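Local coordinates for protein putative isohexenylglutaconyl-CoA hydratase (Pseudomonas aeruginosa, PDB 4ZU2) that probably hydrates isohexenylglutaconyl-CoA during breakdown of acyclic terpenes such as citronellate, as a member of the crotonase (enoyl-CoA hydratase/isomerase) family, at residues R53-R58 / Q103-L108; D125-A130 / L182-E187. One frame throughout, in Å; residues are numbered along the deposited sequence.

Interaction 1. Residues R53-R58 / Q103-L108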
loop_
_atom_site.group_PDB
_atom_site.type_symbol
_atom_site.label_atom_id
_atom_site.label_comp_id
_atom_site.label_asym_id
_atom_site.label_seq_id
_atom_site.Cartn_x
_atom_site.Cartn_y
_atom_site.Cartn_z
ATOM N N ARG A 53 -4.429 -28.110 -1.413
ATOM C CA ARG A 53 -5.172 -26.858 -1.651
ATOM C C ARG A 53 -4.751 -25.797 -0.639
ATOM O O ARG A 53 -4.991 -24.609 -0.843
ATOM C CB ARG A 53 -6.677 -27.098 -1.465
ATOM C CG ARG A 53 -7.300 -28.147 -2.376
ATOM C CD ARG A 53 -8.714 -28.536 -1.916
ATOM N NE ARG A 53 -9.668 -27.425 -1.993
ATOM C CZ ARG A 53 -10.952 -27.491 -1.630
ATOM N NH1 ARG A 53 -11.494 -28.614 -1.132
ATOM N NH2 ARG A 53 -11.710 -26.418 -1.757
ATOM N N ALA A 54 -4.166 -26.236 0.482
ATOM C CA ALA A 54 -3.677 -25.305 1.489
ATOM C C ALA A 54 -2.392 -25.793 2.204
ATOM O O ALA A 54 -2.112 -26.987 2.291
ATOM C CB ALA A 54 -4.757 -24.975 2.481
ATOM N N LEU A 55 -1.594 -24.831 2.647
ATOM C CA LEU A 55 -0.422 -25.107 3.436
ATOM C C LEU A 55 -0.557 -24.298 4.705
ATOM O O LEU A 55 -0.965 -23.128 4.667
ATOM C CB LEU A 55 0.866 -24.730 2.711
ATOM C CG LEU A 55 0.985 -25.320 1.295
ATOM C CD1 LEU A 55 2.113 -24.633 0.505
ATOM C CD2 LEU A 55 1.169 -26.831 1.328
ATOM N N VAL A 56 -0.265 -24.959 5.826
ATOM C CA VAL A 56 -0.192 -24.297 7.119
ATOM C C VAL A 56 1.239 -24.423 7.622
ATOM O O VAL A 56 1.863 -25.464 7.561
ATOM C CB VAL A 56 -1.217 -24.857 8.112
ATOM C CG1 VAL A 56 -1.346 -23.912 9.286
ATOM C CG2 VAL A 56 -2.572 -25.026 7.430
ATOM N N LEU A 57 1.763 -23.297 8.032
ATOM C CA LEU A 57 3.138 -23.137 8.273
ATOM C C LEU A 57 3.196 -22.738 9.716
ATOM O O LEU A 57 2.560 -21.767 10.123
ATOM C CB LEU A 57 3.697 -22.040 7.377
ATOM C CG LEU A 57 5.206 -21.865 7.480
ATOM C CD1 LEU A 57 5.936 -23.169 7.309
ATOM C CD2 LEU A 57 5.681 -20.838 6.444
ATOM N N ARG A 58 3.929 -23.524 10.494
ATOM C CA ARG A 58 3.889 -23.380 11.937
ATOM C C ARG A 58 5.223 -23.770 12.576
ATOM O O ARG A 58 6.054 -24.428 11.965
ATOM C CB ARG A 58 2.741 -24.222 12.520
ATOM C CG ARG A 58 2.080 -23.582 13.737
ATOM C CD ARG A 58 0.974 -24.437 14.355
ATOM N NE ARG A 58 1.181 -25.878 14.187
ATOM C CZ ARG A 58 0.295 -26.725 13.656
ATOM N NH1 ARG A 58 -0.909 -26.315 13.223
ATOM N NH2 ARG A 58 0.620 -28.014 13.569
ATOM N N GLN A 103 -1.125 -23.068 -3.915
ATOM C CA GLN A 103 -1.880 -23.238 -2.674
ATOM C C GLN A 103 -2.107 -21.951 -1.914
ATOM O O GLN A 103 -1.285 -21.023 -1.990
ATOM C CB GLN A 103 -1.053 -24.123 -1.699
ATOM C CG GLN A 103 -0.895 -25.584 -2.078
ATOM C CD GLN A 103 0.181 -25.838 -3.095
ATOM O OE1 GLN A 103 1.141 -25.069 -3.222
ATOM N NE2 GLN A 103 0.029 -26.939 -3.834
ATOM N N LEU A 104 -3.177 -21.942 -1.114
ATOM C CA LEU A 104 -3.310 -20.998 -0.001
ATOM C C LEU A 104 -2.252 -21.354 1.094
ATOM O O LEU A 104 -2.135 -22.501 1.505
ATOM C CB LEU A 104 -4.714 -21.063 0.598
ATOM C CG LEU A 104 -5.104 -19.949 1.567
ATOM C CD1 LEU A 104 -5.527 -18.686 0.845
ATOM C CD2 LEU A 104 -6.231 -20.394 2.542
ATOM N N LEU A 105 -1.480 -20.359 1.528
ATOM C CA LEU A 105 -0.432 -20.541 2.507
ATOM C C LEU A 105 -0.884 -19.786 3.729
ATOM O O LEU A 105 -1.034 -18.562 3.685
ATOM C CB LEU A 105 0.889 -19.980 2.008
ATOM C CG LEU A 105 2.041 -19.973 3.034
ATOM C CD1 LEU A 105 2.393 -21.380 3.579
ATOM C CD2 LEU A 105 3.292 -19.359 2.448
ATOM N N VAL A 106 -1.148 -20.521 4.798
ATOM C CA VAL A 106 -1.567 -19.901 6.051
ATOM C C VAL A 106 -0.404 -19.952 7.037
ATOM O O VAL A 106 0.153 -21.016 7.260
ATOM C CB VAL A 106 -2.803 -20.614 6.662
ATOM C CG1 VAL A 106 -3.316 -19.854 7.906
ATOM C CG2 VAL A 106 -3.882 -20.758 5.614
ATOM N N ALA A 107 -0.032 -18.807 7.611
ATOM C CA ALA A 107 0.964 -18.818 8.668
ATOM C C ALA A 107 0.334 -18.635 10.048
ATOM O O ALA A 107 -0.342 -17.670 10.291
ATOM C CB ALA A 107 2.071 -17.787 8.432
ATOM N N LEU A 108 0.612 -19.573 10.948
ATOM C CA LEU A 108 0.236 -19.456 12.345
ATOM C C LEU A 108 1.479 -19.073 13.156
ATOM O O LEU A 108 2.366 -19.903 13.420
ATOM C CB LEU A 108 -0.393 -20.784 12.803
ATOM C CG LEU A 108 -1.353 -20.765 14.003
ATOM C CD1 LEU A 108 -2.411 -19.709 13.822
ATOM C CD2 LEU A 108 -2.016 -22.093 14.157
#
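Leu55 meets both Leu105 and Gln103 where strands 54-58 and 104-108 run side by side as parallel neighbours in the central sheet of the crotonase fold. The chain between them is largely helical, making a beta-alpha-beta crossover. The strand axes come within 4.6 Å at an angle of 20°, in the register Ala54 with Leu104 through Leu57 with Ala107. Five backbone bonds close the ladder. Its middle rung is short and almost straight, Val106 N to Leu55 O at 2.6 Å, whereas Leu104 N reaches Arg53 O at the N-terminal end of the ladder from above the carbonyl plane.

Gln103, just ahead of its strand, packs across that end. Its CB rests against Leu55 CG at 3.8 Å. With CG turned beside the backbone N (chi1 -69°), the methylene keeps to the same leucine, and the two side chains cross at a slant. A bend at chi2 (81°) then turns the amide aside. OE1 still lies 3.9 Å from Leu55 CD1, while NE2 leaves the pair to give hydrogen bonds to the carbonyls of Val46 and Val52, which fix the rotation of the amide.

On the face carrying Leu55 and Leu57, Leu105 CD1 reaches over toward the facing strand and touches Leu55 CB at 3.8 Å and Leu57 CB at 4.1 Å. Ala54, Val56, Leu104 and Val106 line the opposite face; there Leu104 and Val106 also pack against helix 190-205.

At the far end Arg58 and Leu108 lie alongside each other, pointing the same way. The arginine has a weak, long ion pair with Glu12, but its aliphatic part packs along the leucine: Arg58 CD sits 3.8 Å from Leu108 CD2, the methyl found at the edge of the guanidinium.

Interaction 2. Residues D125-A130 / L182-E187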
loop_
_atom_site.group_PDB
_atom_site.type_symbol
_atom_site.label_atom_id
_atom_site.label_comp_id
_atom_site.label_asym_id
_atom_site.label_seq_id
_atom_site.Cartn_x
_atom_site.Cartn_y
_atom_site.Cartn_z
ATOM N N ASP A 125 -0.583 -15.991 2.336
ATOM C CA ASP A 125 -1.914 -15.461 1.970
ATOM C C ASP A 125 -2.746 -15.091 3.218
ATOM O O ASP A 125 -3.491 -14.135 3.206
ATOM C CB ASP A 125 -2.701 -16.451 1.123
ATOM C CG ASP A 125 -1.981 -16.843 -0.141
ATOM O OD1 ASP A 125 -1.562 -15.926 -0.877
ATOM O OD2 ASP A 125 -1.839 -18.054 -0.391
ATOM N N VAL A 126 -2.571 -15.843 4.289
ATOM C CA VAL A 126 -3.220 -15.572 5.559
ATOM C C VAL A 126 -2.249 -15.842 6.739
ATOM O O VAL A 126 -1.687 -16.934 6.895
ATOM C CB VAL A 126 -4.539 -16.411 5.696
ATOM C CG1 VAL A 126 -5.366 -15.981 6.935
ATOM C CG2 VAL A 126 -5.380 -16.263 4.455
ATOM N N ALA A 127 -2.012 -14.806 7.524
ATOM C CA ALA A 127 -1.234 -14.896 8.770
ATOM C C ALA A 127 -2.146 -14.657 9.991
ATOM O O ALA A 127 -2.905 -13.659 10.058
ATOM C CB ALA A 127 -0.161 -13.895 8.767
ATOM N N ILE A 128 -2.083 -15.597 10.924
ATOM C CA ILE A 128 -2.803 -15.532 12.191
ATOM C C ILE A 128 -1.744 -15.525 13.311
ATOM O O ILE A 128 -1.007 -16.485 13.456
ATOM C CB ILE A 128 -3.720 -16.771 12.347
ATOM C CG1 ILE A 128 -4.740 -16.870 11.190
ATOM C CG2 ILE A 128 -4.452 -16.738 13.682
ATOM C CD1 ILE A 128 -5.125 -18.275 10.801
ATOM N N ALA A 129 -1.662 -14.456 14.098
ATOM C CA ALA A 129 -0.619 -14.355 15.129
ATOM C C ALA A 129 -1.197 -14.429 16.530
ATOM O O ALA A 129 -2.354 -14.042 16.772
ATOM C CB ALA A 129 0.147 -13.075 14.981
ATOM N N ALA A 130 -0.376 -14.944 17.444
ATOM C CA ALA A 130 -0.625 -14.854 18.880
ATOM C C ALA A 130 -0.327 -13.420 19.328
ATOM O O ALA A 130 0.682 -12.857 18.928
ATOM C CB ALA A 130 0.286 -15.805 19.581
ATOM N N LEU A 182 0.420 -6.450 8.836
ATOM C CA LEU A 182 1.456 -7.471 8.657
ATOM C C LEU A 182 0.842 -8.853 8.703
ATOM O O LEU A 182 1.258 -9.791 8.000
ATOM C CB LEU A 182 2.519 -7.330 9.759
ATOM C CG LEU A 182 3.654 -8.344 9.674
ATOM C CD1 LEU A 182 4.151 -8.519 8.247
ATOM C CD2 LEU A 182 4.821 -7.896 10.584
ATOM N N VAL A 183 -0.155 -8.981 9.569
ATOM C CA VAL A 183 -0.923 -10.213 9.686
ATOM C C VAL A 183 -2.411 -9.841 9.592
ATOM O O VAL A 183 -2.783 -8.651 9.722
ATOM C CB VAL A 183 -0.598 -10.931 11.020
ATOM C CG1 VAL A 183 0.923 -11.187 11.138
ATOM C CG2 VAL A 183 -1.131 -10.111 12.236
ATOM N N HIS A 184 -3.243 -10.848 9.351
ATOM C CA HIS A 184 -4.671 -10.666 9.077
ATOM C C HIS A 184 -5.571 -10.851 10.304
ATOM O O HIS A 184 -6.667 -10.327 10.325
ATOM C CB HIS A 184 -5.116 -11.666 8.013
ATOM C CG HIS A 184 -4.469 -11.480 6.674
ATOM N ND1 HIS A 184 -3.351 -12.177 6.291
ATOM C CD2 HIS A 184 -4.811 -10.693 5.621
ATOM C CE1 HIS A 184 -3.015 -11.820 5.060
ATOM N NE2 HIS A 184 -3.888 -10.932 4.630
ATOM N N PHE A 185 -5.117 -11.626 11.293
ATOM C CA PHE A 185 -5.826 -11.831 12.550
ATOM C C PHE A 185 -4.836 -11.903 13.733
ATOM O O PHE A 185 -3.737 -12.482 13.617
ATOM C CB PHE A 185 -6.564 -13.178 12.523
ATOM C CG PHE A 185 -7.471 -13.381 11.319
ATOM C CD1 PHE A 185 -8.700 -12.723 11.228
ATOM C CD2 PHE A 185 -7.117 -14.264 10.309
ATOM C CE1 PHE A 185 -9.536 -12.927 10.129
ATOM C CE2 PHE A 185 -7.940 -14.471 9.226
ATOM C CZ PHE A 185 -9.155 -13.802 9.130
ATOM N N CYS A 186 -5.264 -11.373 14.879
ATOM C CA CYS A 186 -4.552 -11.525 16.147
ATOM C C CYS A 186 -5.497 -12.176 17.155
ATOM O O CYS A 186 -6.554 -11.621 17.437
ATOM C CB CYS A 186 -4.115 -10.148 16.660
ATOM S SG CYS A 186 -3.069 -10.151 18.140
ATOM N N GLU A 187 -5.145 -13.364 17.651
ATOM C CA GLU A 187 -5.919 -14.047 18.704
ATOM C C GLU A 187 -5.155 -14.095 20.032
ATOM O O GLU A 187 -3.939 -14.186 20.053
ATOM C CB GLU A 187 -6.280 -15.470 18.290
ATOM C CG GLU A 187 -6.804 -15.573 16.886
ATOM C CD GLU A 187 -8.057 -14.734 16.673
ATOM O OE1 GLU A 187 -9.073 -14.985 17.362
ATOM O OE2 GLU A 187 -8.022 -13.808 15.835
#
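Ala127 is gripped by His184 and Phe185 through both its N-H and its carbonyl, at the point where strand 126-130 takes on the short parallel strand 185-187, an outermost strand of the central sheet within the subunit. Backbone bonds come first. Ala127 O accepts two successive amides, His184 N at 2.9 Å and Phe185 N at 3.2 Å. Beyond this fork the regular ladder begins, with Ala129 N bonded to Phe185 O and Glu187 N to Ala129 O.

One bond uses a side chain. His184 ND1 takes the Ala127 N-H at 3.2 Å, nearly straight (168°) and close to the imidazole plane, so the ring stands in for a backbone carbonyl just before the strand starts.

Apolar contacts lie on both faces. Phe185, its CG beside the backbone N (chi1 -53°), offers its ring edge: CD2 meets Ile128 CG1 at 3.6 Å and CE2 meets Val126 CG1 at 3.8 Å. On the other face Ala127 CB packs on Val183 CB at 3.7 Å.

Because ND1 is an acceptor and NE2 bonds to the carbonyl O of Thr160 of the second subunit, His184 is probably neutral with its proton on NE2, tying the edge of this sheet to the subunit interface.

In the fold
The two contacts lie in series along the chain, interaction 1 closing before interaction 2 opens, and their centres are about 12 Å apart. Both belong to the same mixed sheet, whose order 54-59, 104-109, 126-130, 185-187 makes strand 104-109 of interaction 1 the direct neighbour of strand 126-130 of interaction 2; Ala107 probably bonds to Val126 and Ile128 across that seam. Helix 190-205 packs on side chains from both contacts. Asp125 joins them further, accepting from Leu105 N and pairing with Lys216 and with Arg163 of the second subunit. Together they make four consecutive parallel strands of the sheet, and both contacts touch the second subunit, interaction 2 more extensively.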